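Local coordinates for protein acetyltransferase (Elizabethkingia anophelis, PDB 6AO7) that probably transfers an acetyl group from acetyl-CoA, which it binds as a dimeric member of the GNAT acetyltransferase family, at residues A[63-68]-A[102-107]; A[16-21]-A[48-53]; A[130-135]-A[154-159]. All coordinates share one frame; numbering follows the deposited sequence.

Contact 1. Residues A[63-68]-A[102-107]; sequences LYPWDF and KFYKKL
Phe68 O lies 2.6 Å from water 1 and also presses on Tyr104 at its CD2 atom. The same water lies 3.2 Å from Lys102 O; with more acceptors round it than it has protons to give, which of them it serves is not settled for either oxygen. The water sits over the centre of one face of the Phe68 ring and over the centre of one face of the Tyr104 ring, a small illustration of how a water can join a turn to a helix end. The backbone of the turn also lines the tyrosine. Asp67 O comes to the ring edge, near its plane, 3.2 Å from Tyr104 CE2, while the proline that ends strand 56-65 receives the far end: Tyr104 OH lies equally near two ring carbons, 3.2 Å from both Pro65 CB and Pro65 CG. With CG placed opposite the carbonyl carbon (chi1 -70°), the Tyr104 ring is directed against Pro65 and the carbonyls of the turn. Phe68 starts out pointing away from its partner, but a first torsion of -163° brings the ring back, with CE1 3.8 Å from Phe103 O. Phe103, at positive phi, is the C-prime residue of the Schellman motif that ends helix 87-101, and its carbonyl borders the Phe68 ring. Deeper in, Leu63 and Leu107 meet at about a right angle, CD2 of Leu63 3.9 Å from CD1 of Leu107. Strand 70-78 runs between strands 56-65 and 106-112 in the sheet, and its Thr71 touches both Leu63 and Tyr104; Val95 of helix 87-101 covers the two leucines.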
loop_
_atom_site.group_PDB
_atom_site.type_symbol
_atom_site.label_atom_id
_atom_site.label_comp_id
_atom_site.label_asym_id
_atom_site.label_seq_id
_atom_site.Cartn_x
_atom_site.Cartn_y
_atom_site.Cartn_z
ATOM N N LEU A 63 -6.160 -21.763 -2.868
ATOM C CA LEU A 63 -6.185 -21.672 -1.413
ATOM C C LEU A 63 -5.140 -22.609 -0.831
ATOM O O LEU A 63 -5.062 -23.775 -1.227
ATOM C CB LEU A 63 -7.559 -22.042 -0.862
ATOM C CG LEU A 63 -8.611 -20.944 -0.848
ATOM C CD1 LEU A 63 -9.931 -21.529 -0.451
ATOM C CD2 LEU A 63 -8.191 -19.837 0.143
ATOM N N TYR A 64 -4.377 -22.110 0.141
ATOM C CA TYR A 64 -3.203 -22.807 0.669
ATOM C C TYR A 64 -3.203 -22.718 2.189
ATOM O O TYR A 64 -2.779 -21.696 2.752
ATOM C CB TYR A 64 -1.927 -22.194 0.097
ATOM C CG TYR A 64 -0.631 -22.705 0.693
ATOM C CD1 TYR A 64 0.064 -21.968 1.641
ATOM C CD2 TYR A 64 -0.092 -23.917 0.277
ATOM C CE1 TYR A 64 1.264 -22.433 2.171
ATOM C CE2 TYR A 64 1.102 -24.392 0.797
ATOM C CZ TYR A 64 1.776 -23.647 1.743
ATOM O OH TYR A 64 2.960 -24.121 2.258
ATOM N N PRO A 65 -3.663 -23.762 2.886
ATOM C CA PRO A 65 -3.708 -23.707 4.357
ATOM C C PRO A 65 -2.323 -23.586 4.982
ATOM O O PRO A 65 -1.376 -24.260 4.577
ATOM C CB PRO A 65 -4.372 -25.033 4.741
ATOM C CG PRO A 65 -5.200 -25.430 3.513
ATOM C CD PRO A 65 -4.397 -24.921 2.338
ATOM N N TRP A 66 -2.210 -22.703 5.977
ATOM C CA TRP A 66 -1.054 -22.684 6.870
ATOM C C TRP A 66 -1.199 -23.678 8.006
ATOM O O TRP A 66 -0.220 -24.317 8.422
ATOM C CB TRP A 66 -0.881 -21.309 7.504
ATOM C CG TRP A 66 -0.512 -20.253 6.572
ATOM C CD1 TRP A 66 -0.384 -20.351 5.221
ATOM C CD2 TRP A 66 -0.181 -18.917 6.918
ATOM N NE1 TRP A 66 -0.009 -19.137 4.696
ATOM C CE2 TRP A 66 0.125 -18.240 5.721
ATOM C CE3 TRP A 66 -0.126 -18.216 8.126
ATOM C CZ2 TRP A 66 0.482 -16.895 5.699
ATOM C CZ3 TRP A 66 0.230 -16.881 8.101
ATOM C CH2 TRP A 66 0.536 -16.240 6.898
ATOM N N ASP A 67 -2.416 -23.784 8.523
ATOM C CA ASP A 67 -2.719 -24.528 9.733
ATOM C C ASP A 67 -4.230 -24.510 9.871
ATOM O O ASP A 67 -4.924 -24.126 8.921
ATOM C CB ASP A 67 -2.025 -23.911 10.953
ATOM C CG ASP A 67 -2.264 -22.403 11.078
ATOM O OD1 ASP A 67 -3.276 -21.906 10.560
ATOM O OD2 ASP A 67 -1.425 -21.707 11.692
ATOM N N PHE A 68 -4.761 -24.882 11.035
ATOM C CA PHE A 68 -6.211 -24.919 11.153
ATOM C C PHE A 68 -6.824 -23.528 11.089
ATOM O O PHE A 68 -7.918 -23.367 10.537
ATOM C CB PHE A 68 -6.649 -25.607 12.440
ATOM C CG PHE A 68 -8.087 -26.019 12.415
ATOM C CD1 PHE A 68 -9.073 -25.173 12.887
ATOM C CD2 PHE A 68 -8.460 -27.234 11.862
ATOM C CE1 PHE A 68 -10.407 -25.550 12.842
ATOM C CE2 PHE A 68 -9.793 -27.619 11.826
ATOM C CZ PHE A 68 -10.766 -26.775 12.316
ATOM N N LYS A 102 -14.713 -24.171 5.263
ATOM C CA LYS A 102 -13.747 -25.111 5.814
ATOM C C LYS A 102 -13.302 -24.732 7.226
ATOM O O LYS A 102 -12.313 -25.285 7.725
ATOM C CB LYS A 102 -12.540 -25.232 4.877
ATOM N N PHE A 103 -14.020 -23.810 7.877
ATOM C CA PHE A 103 -13.825 -23.452 9.284
ATOM C C PHE A 103 -12.494 -22.737 9.539
ATOM O O PHE A 103 -11.948 -22.802 10.646
ATOM C CB PHE A 103 -13.925 -24.673 10.211
ATOM C CG PHE A 103 -15.015 -25.653 9.846
ATOM C CD1 PHE A 103 -14.751 -27.019 9.830
ATOM C CD2 PHE A 103 -16.295 -25.223 9.547
ATOM C CE1 PHE A 103 -15.743 -27.942 9.510
ATOM C CE2 PHE A 103 -17.288 -26.136 9.213
ATOM C CZ PHE A 103 -17.012 -27.500 9.204
ATOM N N TYR A 104 -11.934 -22.067 8.539
ATOM C CA TYR A 104 -10.809 -21.183 8.809
ATOM C C TYR A 104 -11.298 -19.924 9.514
ATOM O O TYR A 104 -12.450 -19.515 9.364
ATOM C CB TYR A 104 -10.055 -20.845 7.514
ATOM C CG TYR A 104 -9.333 -22.073 7.007
ATOM C CD1 TYR A 104 -9.951 -22.948 6.124
ATOM C CD2 TYR A 104 -8.063 -22.401 7.477
ATOM C CE1 TYR A 104 -9.315 -24.120 5.704
ATOM C CE2 TYR A 104 -7.419 -23.557 7.060
ATOM C CZ TYR A 104 -8.045 -24.407 6.171
ATOM O OH TYR A 104 -7.416 -25.554 5.750
ATOM N N LYS A 105 -10.424 -19.352 10.348
ATOM C CA LYS A 105 -10.708 -18.103 11.043
ATOM C C LYS A 105 -10.047 -16.888 10.398
ATOM O O LYS A 105 -10.578 -15.776 10.514
ATOM C CB LYS A 105 -10.279 -18.196 12.515
ATOM N N LYS A 106 -8.902 -17.056 9.726
ATOM C CA LYS A 106 -8.244 -15.947 9.044
ATOM C C LYS A 106 -7.960 -16.314 7.594
ATOM O O LYS A 106 -7.580 -17.450 7.287
ATOM C CB LYS A 106 -6.930 -15.549 9.716
ATOM C CG LYS A 106 -7.090 -14.930 11.116
ATOM C CD LYS A 106 -5.736 -14.864 11.791
ATOM C CE LYS A 106 -5.626 -13.667 12.714
ATOM N NZ LYS A 106 -4.313 -13.661 13.417
ATOM N N LEU A 107 -8.143 -15.340 6.715
ATOM C CA LEU A 107 -7.801 -15.451 5.304
ATOM C C LEU A 107 -6.703 -14.441 5.012
ATOM O O LEU A 107 -6.818 -13.266 5.380
ATOM C CB LEU A 107 -9.036 -15.206 4.436
ATOM C CG LEU A 107 -8.940 -15.372 2.913
ATOM C CD1 LEU A 107 -8.524 -16.793 2.535
ATOM C CD2 LEU A 107 -10.271 -15.015 2.311
HETATM O O HOH W 1 -9.745 -24.871 9.551
#

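Contact 2. Residues A[16-21]-A[48-53]; sequences HPHTAG and LYLAKY
His18 lies across Leu48 and Leu50 and covers both with different parts of its side chain. Its CB is 3.5 Å from Leu48 CD2, and the two side chains pass each other at a slant, whereas Leu50 CD1 reaches the imidazole at its edge, near the ring plane, 4.0 Å from His18 CD2. The ring gets there because CG stands trans to the backbone N (chi1 171°); its far nitrogen, NE2, is held by a hydrogen bond to Thr22 O, which helps to set the rotation of the ring beside the leucines. On the other face of the strand pair, Pro17 meets Tyr49: the proline lies obliquely to the phenol ring, with its CB 4.0 Å from Tyr49 CE2. These two form a non-hydrogen-bonded antiparallel pair. Next to them His16 and Leu50 make the hydrogen-bonded pair, Leu50 N donating to His16 O at 2.8 Å and His16 N to Leu50 O at 3.0 Å. A third bond, His18 N to Leu48 O at 2.8 Å, is nearly straight at the hydrogen, though the donor is tilted 31° from the carbonyl plane, and it carries the pairing one step past the end of strand 14-17. In the other direction Lys52 continues the pairing with Thr14. Strand 47-53 is itself backed by strand 56-65, where Tyr61 lays its ring at about 20° to that of Tyr49. Lys98 of helix 87-101 touches the same tyrosine, while Ile24, in the loop before helix 26-32, packs on both His18 and Leu48.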
loop_
_atom_site.group_PDB
_atom_site.type_symbol
_atom_site.label_atom_id
_atom_site.label_comp_id
_atom_site.label_asym_id
_atom_site.label_seq_id
_atom_site.Cartn_x
_atom_site.Cartn_y
_atom_site.Cartn_z
ATOM N N HIS A 16 -15.719 -23.508 -9.954
ATOM C CA HIS A 16 -15.693 -24.903 -9.549
ATOM C C HIS A 16 -14.265 -25.304 -9.223
ATOM O O HIS A 16 -13.315 -24.718 -9.756
ATOM C CB HIS A 16 -16.233 -25.832 -10.650
ATOM C CG HIS A 16 -17.718 -26.011 -10.619
ATOM N ND1 HIS A 16 -18.595 -25.072 -11.119
ATOM C CD2 HIS A 16 -18.482 -27.026 -10.149
ATOM C CE1 HIS A 16 -19.834 -25.500 -10.958
ATOM N NE2 HIS A 16 -19.793 -26.684 -10.374
ATOM N N PRO A 17 -14.081 -26.287 -8.343
ATOM C CA PRO A 17 -12.731 -26.799 -8.104
ATOM C C PRO A 17 -12.191 -27.477 -9.351
ATOM O O PRO A 17 -12.939 -28.045 -10.151
ATOM C CB PRO A 17 -12.927 -27.797 -6.952
ATOM C CG PRO A 17 -14.373 -28.144 -6.983
ATOM C CD PRO A 17 -15.083 -26.928 -7.475
ATOM N N HIS A 18 -10.872 -27.408 -9.512
ATOM C CA HIS A 18 -10.209 -28.110 -10.605
ATOM C C HIS A 18 -10.305 -29.631 -10.431
ATOM O O HIS A 18 -10.046 -30.158 -9.344
ATOM C CB HIS A 18 -8.747 -27.681 -10.679
ATOM C CG HIS A 18 -7.938 -28.500 -11.633
ATOM N ND1 HIS A 18 -7.243 -29.624 -11.238
ATOM C CD2 HIS A 18 -7.743 -28.384 -12.968
ATOM C CE1 HIS A 18 -6.643 -30.156 -12.289
ATOM N NE2 HIS A 18 -6.927 -29.419 -13.349
ATOM N N THR A 19 -10.660 -30.328 -11.519
ATOM C CA THR A 19 -10.783 -31.789 -11.565
ATOM C C THR A 19 -9.500 -32.442 -12.076
ATOM O O THR A 19 -8.922 -32.003 -13.072
ATOM C CB THR A 19 -11.928 -32.212 -12.496
ATOM O OG1 THR A 19 -13.188 -31.787 -11.976
ATOM C CG2 THR A 19 -11.954 -33.724 -12.680
ATOM N N ALA A 20 -9.091 -33.526 -11.419
ATOM C CA ALA A 20 -7.953 -34.306 -11.891
ATOM C C ALA A 20 -8.146 -34.718 -13.348
ATOM O O ALA A 20 -9.239 -35.117 -13.759
ATOM C CB ALA A 20 -7.770 -35.550 -11.021
ATOM N N GLY A 21 -7.068 -34.620 -14.129
ATOM C CA GLY A 21 -7.101 -34.876 -15.554
ATOM C C GLY A 21 -7.347 -33.639 -16.397
ATOM O O GLY A 21 -6.945 -33.606 -17.563
ATOM N N LEU A 48 -7.155 -25.727 -6.076
ATOM C CA LEU A 48 -7.277 -24.834 -7.223
ATOM C C LEU A 48 -8.737 -24.744 -7.647
ATOM O O LEU A 48 -9.431 -25.768 -7.739
ATOM C CB LEU A 48 -6.414 -25.329 -8.389
ATOM C CG LEU A 48 -6.650 -24.728 -9.776
ATOM C CD1 LEU A 48 -6.193 -23.276 -9.784
ATOM C CD2 LEU A 48 -5.966 -25.546 -10.876
ATOM N N TYR A 49 -9.191 -23.519 -7.908
ATOM C CA TYR A 49 -10.553 -23.243 -8.333
ATOM C C TYR A 49 -10.513 -22.503 -9.664
ATOM O O TYR A 49 -9.624 -21.683 -9.901
ATOM C CB TYR A 49 -11.298 -22.410 -7.273
ATOM C CG TYR A 49 -11.577 -23.183 -6.008
ATOM C CD1 TYR A 49 -10.593 -23.343 -5.038
ATOM C CD2 TYR A 49 -12.814 -23.775 -5.792
ATOM C CE1 TYR A 49 -10.840 -24.056 -3.889
ATOM C CE2 TYR A 49 -13.067 -24.503 -4.642
ATOM C CZ TYR A 49 -12.079 -24.629 -3.690
ATOM O OH TYR A 49 -12.340 -25.336 -2.537
ATOM N N LEU A 50 -11.459 -22.810 -10.538
ATOM C CA LEU A 50 -11.478 -22.288 -11.898
ATOM C C LEU A 50 -12.758 -21.494 -12.109
ATOM O O LEU A 50 -13.849 -21.985 -11.798
ATOM C CB LEU A 50 -11.395 -23.420 -12.934
ATOM C CG LEU A 50 -10.270 -24.451 -12.793
ATOM C CD1 LEU A 50 -10.369 -25.505 -13.875
ATOM C CD2 LEU A 50 -8.901 -23.767 -12.805
ATOM N N ALA A 51 -12.626 -20.283 -12.655
ATOM C CA ALA A 51 -13.770 -19.445 -12.990
ATOM C C ALA A 51 -14.017 -19.533 -14.492
ATOM O O ALA A 51 -13.117 -19.244 -15.285
ATOM C CB ALA A 51 -13.535 -17.993 -12.569
ATOM N N LYS A 52 -15.229 -19.932 -14.871
ATOM C CA LYS A 52 -15.592 -20.157 -16.264
ATOM C C LYS A 52 -16.654 -19.157 -16.713
ATOM O O LYS A 52 -17.558 -18.807 -15.948
ATOM C CB LYS A 52 -16.101 -21.592 -16.476
ATOM N N TYR A 53 -16.537 -18.700 -17.961
ATOM C CA TYR A 53 -17.518 -17.802 -18.564
ATOM C C TYR A 53 -17.697 -18.194 -20.018
ATOM O O TYR A 53 -16.729 -18.160 -20.785
ATOM C CB TYR A 53 -17.078 -16.340 -18.469
ATOM C CG TYR A 53 -17.995 -15.392 -19.205
ATOM C CD1 TYR A 53 -19.174 -14.948 -18.622
ATOM C CD2 TYR A 53 -17.687 -14.943 -20.485
ATOM C CE1 TYR A 53 -20.021 -14.081 -19.291
ATOM C CE2 TYR A 53 -18.528 -14.078 -21.164
ATOM C CZ TYR A 53 -19.694 -13.650 -20.561
ATOM O OH TYR A 53 -20.533 -12.786 -21.229
#

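Contact 3. Residues A[130-135]-A[154-159]; sequences TDIRKN and DMILLT. With SO4 (sulfate ion), chain C.
Asp154, just before strand 155-161, reaches across to Asn135. The strand it leads into pairs antiparallel with strand 128-133, outermost in the GNAT sheet, and the pair contains a classic beta bulge. Asp154 OD2 takes the Asn135 backbone N at 2.7 Å, on the anti side and 24° out of the carboxylate plane; the same oxygen forms a salt bridge with Arg128 of the second subunit. The Asn135 amide turns to a sulfate, probably from the crystallisation liquor, with ND2 3.1 Å from sulfate O4, and Arg128 of the second subunit also binds that ion. Met155 follows, forming a hydrogen-bonded pair with Arg133, whose N donates to Met155 O at 2.8 Å. The two side chains run alongside each other, and the sulfur ends up obliquely placed to the guanidinium, SD lying 3.6 Å from Arg133 NH1. At Ile156 the opposite face of the pair is reached: its CG2 meets CD1 of Ile132, and both isoleucines pack on Ile129 of the second subunit, so this face belongs to the dimer contact. Leu157 stands opposite the bulge made by Thr130 and Asp131. Two successive amides share its carbonyl oxygen: Thr130 N, 2.8 Å from Leu157 O and in the carbonyl plane, and Asp131 N, 3.2 Å from Leu157 O and tilted from that plane. Its side chain covers one guanidinium face, CD1 standing 3.9 Å above the plane of Arg133, whose extended chain carries the group this far. Last comes Thr159. Because the hydroxyl of Thr130 occupies the position between backbone N and carbonyl carbon (chi1 55°), it faces the neighbouring strand, and Thr130 OG1 and Thr159 OG1 share a hydrogen bond of 2.8 Å.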
loop_
_atom_site.group_PDB
_atom_site.type_symbol
_atom_site.label_atom_id
_atom_site.label_comp_id
_atom_site.label_asym_id
_atom_site.label_seq_id
_atom_site.Cartn_x
_atom_site.Cartn_y
_atom_site.Cartn_z
ATOM N N THR A 130 -1.464 -6.145 7.420
ATOM C CA THR A 130 -1.023 -6.594 8.743
ATOM C C THR A 130 0.475 -6.833 8.893
ATOM O O THR A 130 0.990 -6.745 10.014
ATOM C CB THR A 130 -1.760 -7.868 9.169
ATOM O OG1 THR A 130 -1.616 -8.893 8.171
ATOM C CG2 THR A 130 -3.238 -7.571 9.432
ATOM N N ASP A 131 1.192 -7.132 7.811
ATOM C CA ASP A 131 2.579 -7.568 7.950
ATOM C C ASP A 131 3.382 -7.188 6.716
ATOM O O ASP A 131 2.854 -7.152 5.603
ATOM C CB ASP A 131 2.678 -9.086 8.152
ATOM C CG ASP A 131 2.112 -9.542 9.475
ATOM O OD1 ASP A 131 2.841 -9.459 10.485
ATOM O OD2 ASP A 131 0.939 -9.984 9.502
ATOM N N ILE A 132 4.675 -6.923 6.923
ATOM C CA ILE A 132 5.630 -6.730 5.832
ATOM C C ILE A 132 6.654 -7.860 5.880
ATOM O O ILE A 132 7.228 -8.136 6.940
ATOM C CB ILE A 132 6.332 -5.363 5.915
ATOM C CG1 ILE A 132 5.317 -4.255 6.187
ATOM C CG2 ILE A 132 7.093 -5.091 4.620
ATOM C CD1 ILE A 132 4.194 -4.239 5.184
ATOM N N ARG A 133 6.890 -8.500 4.742
ATOM C CA ARG A 133 7.943 -9.502 4.584
ATOM C C ARG A 133 9.082 -8.872 3.781
ATOM O O ARG A 133 9.069 -8.888 2.551
ATOM C CB ARG A 133 7.413 -10.756 3.886
ATOM C CG ARG A 133 6.360 -11.532 4.659
ATOM C CD ARG A 133 5.919 -12.783 3.896
ATOM N NE ARG A 133 5.026 -13.636 4.680
ATOM C CZ ARG A 133 4.490 -14.767 4.232
ATOM N NH1 ARG A 133 4.757 -15.187 3.003
ATOM N NH2 ARG A 133 3.686 -15.477 5.013
ATOM N N LYS A 134 10.088 -8.350 4.482
ATOM C CA LYS A 134 11.163 -7.620 3.818
ATOM C C LYS A 134 11.965 -8.530 2.895
ATOM O O LYS A 134 12.393 -9.619 3.292
ATOM C CB LYS A 134 12.086 -6.978 4.852
ATOM C CG LYS A 134 13.244 -6.201 4.237
ATOM C CD LYS A 134 14.193 -5.679 5.302
ATOM C CE LYS A 134 15.422 -5.036 4.682
ATOM N NZ LYS A 134 16.313 -4.439 5.716
ATOM N N ASN A 135 12.174 -8.074 1.658
ATOM C CA ASN A 135 12.982 -8.784 0.664
ATOM C C ASN A 135 12.429 -10.166 0.315
ATOM O O ASN A 135 13.174 -11.026 -0.158
ATOM C CB ASN A 135 14.447 -8.904 1.111
ATOM C CG ASN A 135 15.230 -7.620 0.888
ATOM O OD1 ASN A 135 14.871 -6.794 0.045
ATOM N ND2 ASN A 135 16.312 -7.454 1.636
ATOM N N ASP A 154 9.448 -6.414 -1.514
ATOM C CA ASP A 154 8.876 -6.868 -0.257
ATOM C C ASP A 154 7.448 -7.344 -0.473
ATOM O O ASP A 154 6.756 -6.900 -1.393
ATOM C CB ASP A 154 8.890 -5.746 0.790
ATOM C CG ASP A 154 10.219 -5.007 0.853
ATOM O OD1 ASP A 154 10.205 -3.761 0.969
ATOM O OD2 ASP A 154 11.287 -5.655 0.783
ATOM N N MET A 155 7.002 -8.271 0.367
ATOM C CA MET A 155 5.618 -8.711 0.323
ATOM C C MET A 155 4.823 -7.976 1.390
ATOM O O MET A 155 5.252 -7.906 2.546
ATOM C CB MET A 155 5.489 -10.219 0.526
ATOM C CG MET A 155 4.072 -10.604 0.837
ATOM S SD MET A 155 3.846 -12.376 0.872
ATOM C CE MET A 155 3.854 -12.692 -0.897
ATOM N N ILE A 156 3.683 -7.410 0.992
ATOM C CA ILE A 156 2.713 -6.846 1.920
ATOM C C ILE A 156 1.656 -7.897 2.191
ATOM O O ILE A 156 0.989 -8.369 1.262
ATOM C CB ILE A 156 2.071 -5.571 1.356
ATOM C CG1 ILE A 156 3.156 -4.580 0.972
ATOM C CG2 ILE A 156 1.089 -4.995 2.367
ATOM C CD1 ILE A 156 2.603 -3.403 0.212
ATOM N N LEU A 157 1.503 -8.281 3.454
ATOM C CA LEU A 157 0.555 -9.322 3.830
ATOM C C LEU A 157 -0.700 -8.667 4.389
ATOM O O LEU A 157 -0.609 -7.804 5.267
ATOM C CB LEU A 157 1.181 -10.261 4.865
ATOM C CG LEU A 157 0.809 -11.747 4.888
ATOM C CD1 LEU A 157 1.307 -12.456 3.638
ATOM C CD2 LEU A 157 1.346 -12.427 6.133
ATOM N N LEU A 158 -1.860 -9.076 3.887
ATOM C CA LEU A 158 -3.142 -8.585 4.368
ATOM C C LEU A 158 -3.957 -9.748 4.912
ATOM O O LEU A 158 -3.858 -10.869 4.424
ATOM C CB LEU A 158 -3.950 -7.879 3.262
ATOM C CG LEU A 158 -3.275 -6.747 2.487
ATOM C CD1 LEU A 158 -2.542 -7.276 1.248
ATOM C CD2 LEU A 158 -4.322 -5.681 2.062
ATOM N N THR A 159 -4.792 -9.459 5.906
ATOM C CA THR A 159 -5.483 -10.484 6.667
ATOM C C THR A 159 -6.926 -10.080 6.859
ATOM O O THR A 159 -7.220 -8.931 7.187
ATOM C CB THR A 159 -4.868 -10.702 8.054
ATOM O OG1 THR A 159 -3.476 -11.002 7.922
ATOM C CG2 THR A 159 -5.568 -11.843 8.761
HETATM S S SO4 C . 18.338 -4.320 1.499
HETATM O O1 SO4 C . 19.145 -3.243 2.064
HETATM O O2 SO4 C . 18.516 -4.355 0.049
HETATM O O3 SO4 C . 16.930 -4.091 1.803
HETATM O O4 SO4 C . 18.758 -5.592 2.084
#

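From the N terminus, contact 2 comes first, closing a loop that holds helices 26-32 and 36-45 and joining outermost strand 14-17 to strand 47-53. The chain turns into strand 56-65, and contact 1 closes the next loop, round strand 70-78, bringing the turn after 56-65 to the end of helix 87-101 and the start of strand 106-112. Contact 3 closes the last, round helix 136-140 and the small hairpin 146-151, joining the other outermost strand, 128-133, to strand 155-161. The three follow in series; none nests in or crosses another. Contacts 2 and 3 lie on opposite sides of the chain's centre, whereas contacts 1 and 3 touch, Trp66 CH2 being 4.0 Å from Leu157 CD2.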